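Local structure of GCN5-related N-acetyltransferase (Brucella melitensis biovar Abortus 2308, 3TCV) at residues B[42-47]-B[148-153]; B[106-111]-B[135-140]. The protein probably transfers an acetyl group from acetyl-coenzyme A to an amine, although its natural substrate remains uncertain. All blocks are in the same frame, centred on the assembly; numbering follows the deposited sequence.

Both contacts belong to the GNAT fold and reach the same mixed sheet, with centres about 13 Å apart. Along the chain, interaction 2 is nested inside the loop that interaction 1 closes: 42-47 comes first, then 106-111, 135-140 and 148-153. Interaction 1 lays helix 142-158 against strand 44-48 in the buried core; interaction 2 lies nearer the surface, where the turn between strands 99-105 and 110-121 meets the loop leading from strand 126-134 into that same helix. The two also touch directly, through a probable hydrogen bond from Lys106 N to Tyr43 O at 3.0 Å. Helix 142-158 packs on the sheet along its body, while the loop before it touches the hairpin turn lightly.

Interaction 1. Residues B[42-47]-B[148-153]; sequences RYVRLE and QFLFMQ
Leu46 reaches from strand 44-48 into the side of helix 142-158, where its CD1 methyl touches two residues. Leu46 CD1 lies 3.7 Å from Phe151 CD1, approaching the ring obliquely, and 3.9 Å from Leu150 CB. With CG beside the backbone N (chi1 -52°) and the branch extended beyond it, the methyl is carried to the helix surface. Phe151 sets out along the flank of the helix, yet its ring swings back to the strand; its chi1 of -92° lies beyond the staggered value. Phe101 meets this ring edge-to-face.

Two residues earlier on the strand, Val44 CG1 meets Leu150 CD1 at 3.7 Å, the side chains running past one another in opposite senses. Leu150 CD1 also lies 4.1 Å from Leu46 CG, so the leucine sits against both inward-pointing residues. Between them, Arg45 turns to the other side, where its NE makes a nearly straight 2.7 Å salt bridge to Glu47 OE2.

The axes of 44-47 and 148-153 cross at -55° and approach to 9.6 Å. Helix 142-158, following strand 126-134, here covers one face of the GNAT sheet; all four touching residues are buried and apolar, so shape and dispersion, not directed bonds, join the two.

Interaction 2. Residues B[106-111]-B[135-140]; sequences KASGKV and GPLISR
From 135-140 only Leu137 touches the other segment, through its CD1 methyl. Leu137 CD1 lies 3.8 Å from Lys110 CB and 3.9 Å from Ser108 OG, with Val111 O more distant at 4.2 Å. CG stands anti to the carbonyl carbon (chi1 -69°) and the chain then extends, which carries the methyl across to the turn of the antiparallel beta-hairpin 99-105/110-121. Lys110 offers only the root of its side chain: the bond to CB faces Leu137, but a bend at chi2 (-65°) takes the amine away. Leu137 also packs on Ala112, so it lies along the start of strand 110-121.

No polar bond joins the two segments. Ser108 OG accepts from Lys110 N at 3.3 Å, forming an ST turn, and is hydrogen-bonded to Asp105 OD2. Gly109, with phi 72°, makes the corner of this turn. In the facing loop, Gly135 O receives Ile138 N at 3.0 Å and Ser139 N at 2.8 Å, two bonds that close a tight turn containing Leu137. The backbones of Gly135 and Ala112 are hydrogen-bonded too, which places this loop beside strand 110-121.

Residues 135-140 link strand 126-134 to helix 142-158, a loop that probably corresponds to the one where GNAT enzymes bind the coenzyme A pyrophosphate. Each side has its own polar bonds, and the two meet by van der Waals contact. Only 100 Å² is buried, and Leu137 remains largely exposed; the chemistry implies a modest surface contact, in which a leucine methyl rests on a hydroxyl oxygen and the aliphatic base of a lysine rather than in a closed apolar core.

Interaction 1. Residues B[42-47]-B[148-153]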
loop_
_atom_site.group_PDB
_atom_site.type_symbol
_atom_site.label_atom_id
_atom_site.label_comp_id
_atom_site.label_asym_id
_atom_site.label_seq_id
_atom_site.Cartn_x
_atom_site.Cartn_y
_atom_site.Cartn_z
ATOM N N ARG B 42 17.512 25.298 -10.313
ATOM C CA ARG B 42 18.352 26.446 -9.941
ATOM C C ARG B 42 19.356 26.099 -8.840
ATOM O O ARG B 42 20.504 26.566 -8.867
ATOM C CB ARG B 42 17.475 27.606 -9.480
ATOM C CG ARG B 42 18.235 28.851 -9.044
ATOM C CD ARG B 42 17.262 29.971 -8.688
ATOM N NE ARG B 42 16.500 30.417 -9.854
ATOM C CZ ARG B 42 16.939 31.303 -10.755
ATOM N NH1 ARG B 42 18.145 31.866 -10.640
ATOM N NH2 ARG B 42 16.164 31.628 -11.782
ATOM N N TYR B 43 18.920 25.299 -7.863
ATOM C CA TYR B 43 19.728 25.004 -6.664
ATOM C C TYR B 43 20.313 23.587 -6.671
ATOM O O TYR B 43 21.333 23.336 -6.055
ATOM C CB TYR B 43 18.870 25.205 -5.400
ATOM C CG TYR B 43 18.181 26.552 -5.360
ATOM C CD1 TYR B 43 18.888 27.709 -5.063
ATOM C CD2 TYR B 43 16.819 26.679 -5.628
ATOM C CE1 TYR B 43 18.269 28.943 -5.033
ATOM C CE2 TYR B 43 16.199 27.918 -5.616
ATOM C CZ TYR B 43 16.926 29.049 -5.300
ATOM O OH TYR B 43 16.333 30.310 -5.284
ATOM N N VAL B 44 19.667 22.675 -7.388
ATOM C CA VAL B 44 19.945 21.244 -7.296
ATOM C C VAL B 44 19.918 20.605 -8.689
ATOM O O VAL B 44 19.245 21.101 -9.603
ATOM C CB VAL B 44 18.866 20.586 -6.408
ATOM C CG1 VAL B 44 17.607 20.277 -7.229
ATOM C CG2 VAL B 44 19.407 19.363 -5.703
ATOM N N ARG B 45 20.663 19.512 -8.837
ATOM C CA ARG B 45 20.600 18.659 -10.005
ATOM C C ARG B 45 20.334 17.223 -9.543
ATOM O O ARG B 45 20.915 16.775 -8.552
ATOM C CB ARG B 45 21.915 18.735 -10.775
ATOM C CG ARG B 45 21.924 17.935 -12.058
ATOM C CD ARG B 45 23.068 18.373 -12.964
ATOM N NE ARG B 45 24.351 17.867 -12.505
ATOM C CZ ARG B 45 25.305 18.579 -11.891
ATOM N NH1 ARG B 45 25.161 19.885 -11.648
ATOM N NH2 ARG B 45 26.448 17.974 -11.534
ATOM N N LEU B 46 19.454 16.520 -10.259
ATOM C CA LEU B 46 19.171 15.116 -9.998
ATOM C C LEU B 46 19.751 14.308 -11.137
ATOM O O LEU B 46 19.426 14.559 -12.288
ATOM C CB LEU B 46 17.654 14.861 -9.896
ATOM C CG LEU B 46 16.858 15.742 -8.929
ATOM C CD1 LEU B 46 15.377 15.357 -8.851
ATOM C CD2 LEU B 46 17.524 15.683 -7.559
ATOM N N GLU B 47 20.616 13.343 -10.811
ATOM C CA GLU B 47 21.188 12.416 -11.780
ATOM C C GLU B 47 20.840 10.970 -11.416
ATOM O O GLU B 47 20.889 10.589 -10.236
ATOM C CB GLU B 47 22.707 12.591 -11.814
ATOM C CG GLU B 47 23.127 13.931 -12.400
ATOM C CD GLU B 47 24.626 14.133 -12.423
ATOM O OE1 GLU B 47 25.377 13.216 -12.049
ATOM O OE2 GLU B 47 25.053 15.232 -12.808
ATOM N N GLN B 148 12.518 17.784 -4.326
ATOM C CA GLN B 148 11.145 17.268 -4.237
ATOM C C GLN B 148 10.327 17.781 -5.440
ATOM O O GLN B 148 9.655 16.987 -6.144
ATOM C CB GLN B 148 10.518 17.701 -2.896
ATOM C CG GLN B 148 9.335 16.913 -2.394
ATOM C CD GLN B 148 8.158 16.849 -3.347
ATOM O OE1 GLN B 148 7.951 15.840 -3.958
ATOM N NE2 GLN B 148 7.370 17.901 -3.429
ATOM N N PHE B 149 10.410 19.102 -5.667
ATOM C CA PHE B 149 9.689 19.784 -6.730
ATOM C C PHE B 149 9.954 19.156 -8.084
ATOM O O PHE B 149 9.030 18.943 -8.867
ATOM C CB PHE B 149 10.070 21.273 -6.819
ATOM C CG PHE B 149 9.339 22.019 -7.913
ATOM C CD1 PHE B 149 7.977 22.278 -7.812
ATOM C CD2 PHE B 149 10.007 22.416 -9.066
ATOM C CE1 PHE B 149 7.304 22.946 -8.835
ATOM C CE2 PHE B 149 9.346 23.091 -10.089
ATOM C CZ PHE B 149 7.994 23.360 -9.970
ATOM N N LEU B 150 11.223 18.903 -8.391
ATOM C CA LEU B 150 11.565 18.356 -9.696
ATOM C C LEU B 150 10.919 16.983 -9.962
ATOM O O LEU B 150 10.487 16.709 -11.071
ATOM C CB LEU B 150 13.076 18.306 -9.885
ATOM C CG LEU B 150 13.798 19.650 -10.056
ATOM C CD1 LEU B 150 15.301 19.428 -9.928
ATOM C CD2 LEU B 150 13.425 20.359 -11.366
ATOM N N PHE B 151 10.848 16.120 -8.947
ATOM C CA PHE B 151 10.128 14.869 -9.080
ATOM C C PHE B 151 8.627 15.108 -9.275
ATOM O O PHE B 151 8.001 14.475 -10.131
ATOM C CB PHE B 151 10.322 14.004 -7.830
ATOM C CG PHE B 151 11.473 13.020 -7.890
ATOM C CD1 PHE B 151 12.449 13.051 -8.889
ATOM C CD2 PHE B 151 11.603 12.064 -6.871
ATOM C CE1 PHE B 151 13.481 12.114 -8.887
ATOM C CE2 PHE B 151 12.636 11.140 -6.869
ATOM C CZ PHE B 151 13.578 11.179 -7.881
ATOM N N MET B 152 8.052 16.008 -8.475
ATOM C CA MET B 152 6.609 16.233 -8.507
ATOM C C MET B 152 6.197 16.759 -9.884
ATOM O O MET B 152 5.200 16.324 -10.489
ATOM C CB MET B 152 6.179 17.203 -7.418
ATOM C CG MET B 152 4.668 17.211 -7.221
ATOM S SD MET B 152 4.159 17.749 -5.585
ATOM C CE MET B 152 4.646 19.437 -5.644
ATOM N N GLN B 153 7.001 17.685 -10.385
ATOM C CA GLN B 153 6.764 18.268 -11.703
ATOM C C GLN B 153 6.815 17.216 -12.814
ATOM O O GLN B 153 5.984 17.212 -13.725
ATOM C CB GLN B 153 7.822 19.319 -11.977
ATOM C CG GLN B 153 7.562 20.101 -13.245
ATOM C CD GLN B 153 8.446 21.311 -13.342
ATOM O OE1 GLN B 153 7.953 22.448 -13.421
ATOM N NE2 GLN B 153 9.748 21.090 -13.305
#

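Interaction 2. Residues B[106-111]-B[135-140]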
loop_
_atom_site.group_PDB
_atom_site.type_symbol
_atom_site.label_atom_id
_atom_site.label_comp_id
_atom_site.label_asym_id
_atom_site.label_seq_id
_atom_site.Cartn_x
_atom_site.Cartn_y
_atom_site.Cartn_z
ATOM N N LYS B 106 24.113 22.226 -6.300
ATOM C CA LYS B 106 24.761 22.940 -7.403
ATOM C C LYS B 106 25.801 23.924 -6.905
ATOM O O LYS B 106 26.839 24.082 -7.541
ATOM C CB LYS B 106 23.748 23.643 -8.291
ATOM C CG LYS B 106 23.027 22.681 -9.226
ATOM C CD LYS B 106 21.994 23.375 -10.092
ATOM C CE LYS B 106 22.633 24.436 -10.968
ATOM N NZ LYS B 106 21.703 24.874 -12.028
ATOM N N ALA B 107 25.540 24.555 -5.763
ATOM C CA ALA B 107 26.469 25.545 -5.204
ATOM C C ALA B 107 27.861 24.952 -4.980
ATOM O O ALA B 107 28.860 25.589 -5.306
ATOM C CB ALA B 107 25.916 26.125 -3.902
ATOM N N SER B 108 27.925 23.736 -4.433
ATOM C CA SER B 108 29.194 23.042 -4.197
ATOM C C SER B 108 29.607 22.107 -5.321
ATOM O O SER B 108 30.771 21.704 -5.410
ATOM C CB SER B 108 29.111 22.246 -2.902
ATOM O OG SER B 108 28.082 21.273 -2.973
ATOM N N GLY B 109 28.663 21.745 -6.181
ATOM C CA GLY B 109 28.880 20.690 -7.165
ATOM C C GLY B 109 28.944 19.269 -6.610
ATOM O O GLY B 109 29.196 18.339 -7.370
ATOM N N LYS B 110 28.690 19.094 -5.309
ATOM C CA LYS B 110 28.845 17.805 -4.628
ATOM C C LYS B 110 27.521 17.054 -4.517
ATOM O O LYS B 110 26.471 17.661 -4.358
ATOM C CB LYS B 110 29.354 17.990 -3.191
ATOM C CG LYS B 110 30.639 18.792 -3.002
ATOM C CD LYS B 110 31.834 18.123 -3.608
ATOM C CE LYS B 110 33.115 18.893 -3.262
ATOM N NZ LYS B 110 34.203 18.520 -4.210
ATOM N N VAL B 111 27.596 15.733 -4.561
ATOM C CA VAL B 111 26.437 14.903 -4.235
ATOM C C VAL B 111 26.111 15.166 -2.772
ATOM O O VAL B 111 26.991 15.138 -1.903
ATOM C CB VAL B 111 26.718 13.410 -4.473
ATOM C CG1 VAL B 111 25.539 12.553 -3.985
ATOM C CG2 VAL B 111 27.061 13.154 -5.951
ATOM N N GLY B 135 21.278 15.185 2.965
ATOM C CA GLY B 135 22.308 15.479 3.930
ATOM C C GLY B 135 22.488 16.953 4.217
ATOM O O GLY B 135 21.764 17.815 3.691
ATOM N N PRO B 136 23.456 17.257 5.073
ATOM C CA PRO B 136 23.641 18.614 5.592
ATOM C C PRO B 136 23.897 19.695 4.542
ATOM O O PRO B 136 23.557 20.849 4.789
ATOM C CB PRO B 136 24.821 18.476 6.547
ATOM C CG PRO B 136 25.501 17.213 6.197
ATOM C CD PRO B 136 24.506 16.327 5.522
ATOM N N LEU B 137 24.420 19.345 3.376
ATOM C CA LEU B 137 24.637 20.347 2.347
ATOM C C LEU B 137 23.330 20.950 1.863
ATOM O O LEU B 137 23.310 22.091 1.416
ATOM C CB LEU B 137 25.397 19.789 1.152
ATOM C CG LEU B 137 26.869 19.402 1.302
ATOM C CD1 LEU B 137 27.345 18.836 -0.028
ATOM C CD2 LEU B 137 27.723 20.598 1.715
ATOM N N ILE B 138 22.235 20.189 1.939
ATOM C CA ILE B 138 20.971 20.654 1.385
ATOM C C ILE B 138 19.794 20.633 2.353
ATOM O O ILE B 138 18.770 21.217 2.037
ATOM C CB ILE B 138 20.577 19.853 0.124
ATOM C CG1 ILE B 138 20.346 18.360 0.444
ATOM C CG2 ILE B 138 21.647 20.025 -0.937
ATOM C CD1 ILE B 138 19.856 17.552 -0.752
ATOM N N SER B 139 19.934 19.958 3.499
ATOM C CA SER B 139 18.812 19.773 4.422
ATOM C C SER B 139 18.321 21.141 4.899
ATOM O O SER B 139 19.121 21.972 5.309
ATOM C CB SER B 139 19.237 18.937 5.629
ATOM O OG SER B 139 18.085 18.538 6.345
ATOM N N ARG B 140 17.015 21.387 4.804
ATOM C CA ARG B 140 16.445 22.680 5.172
ATOM C C ARG B 140 16.966 23.886 4.355
ATOM O O ARG B 140 16.881 25.013 4.810
ATOM C CB ARG B 140 16.609 22.912 6.689
#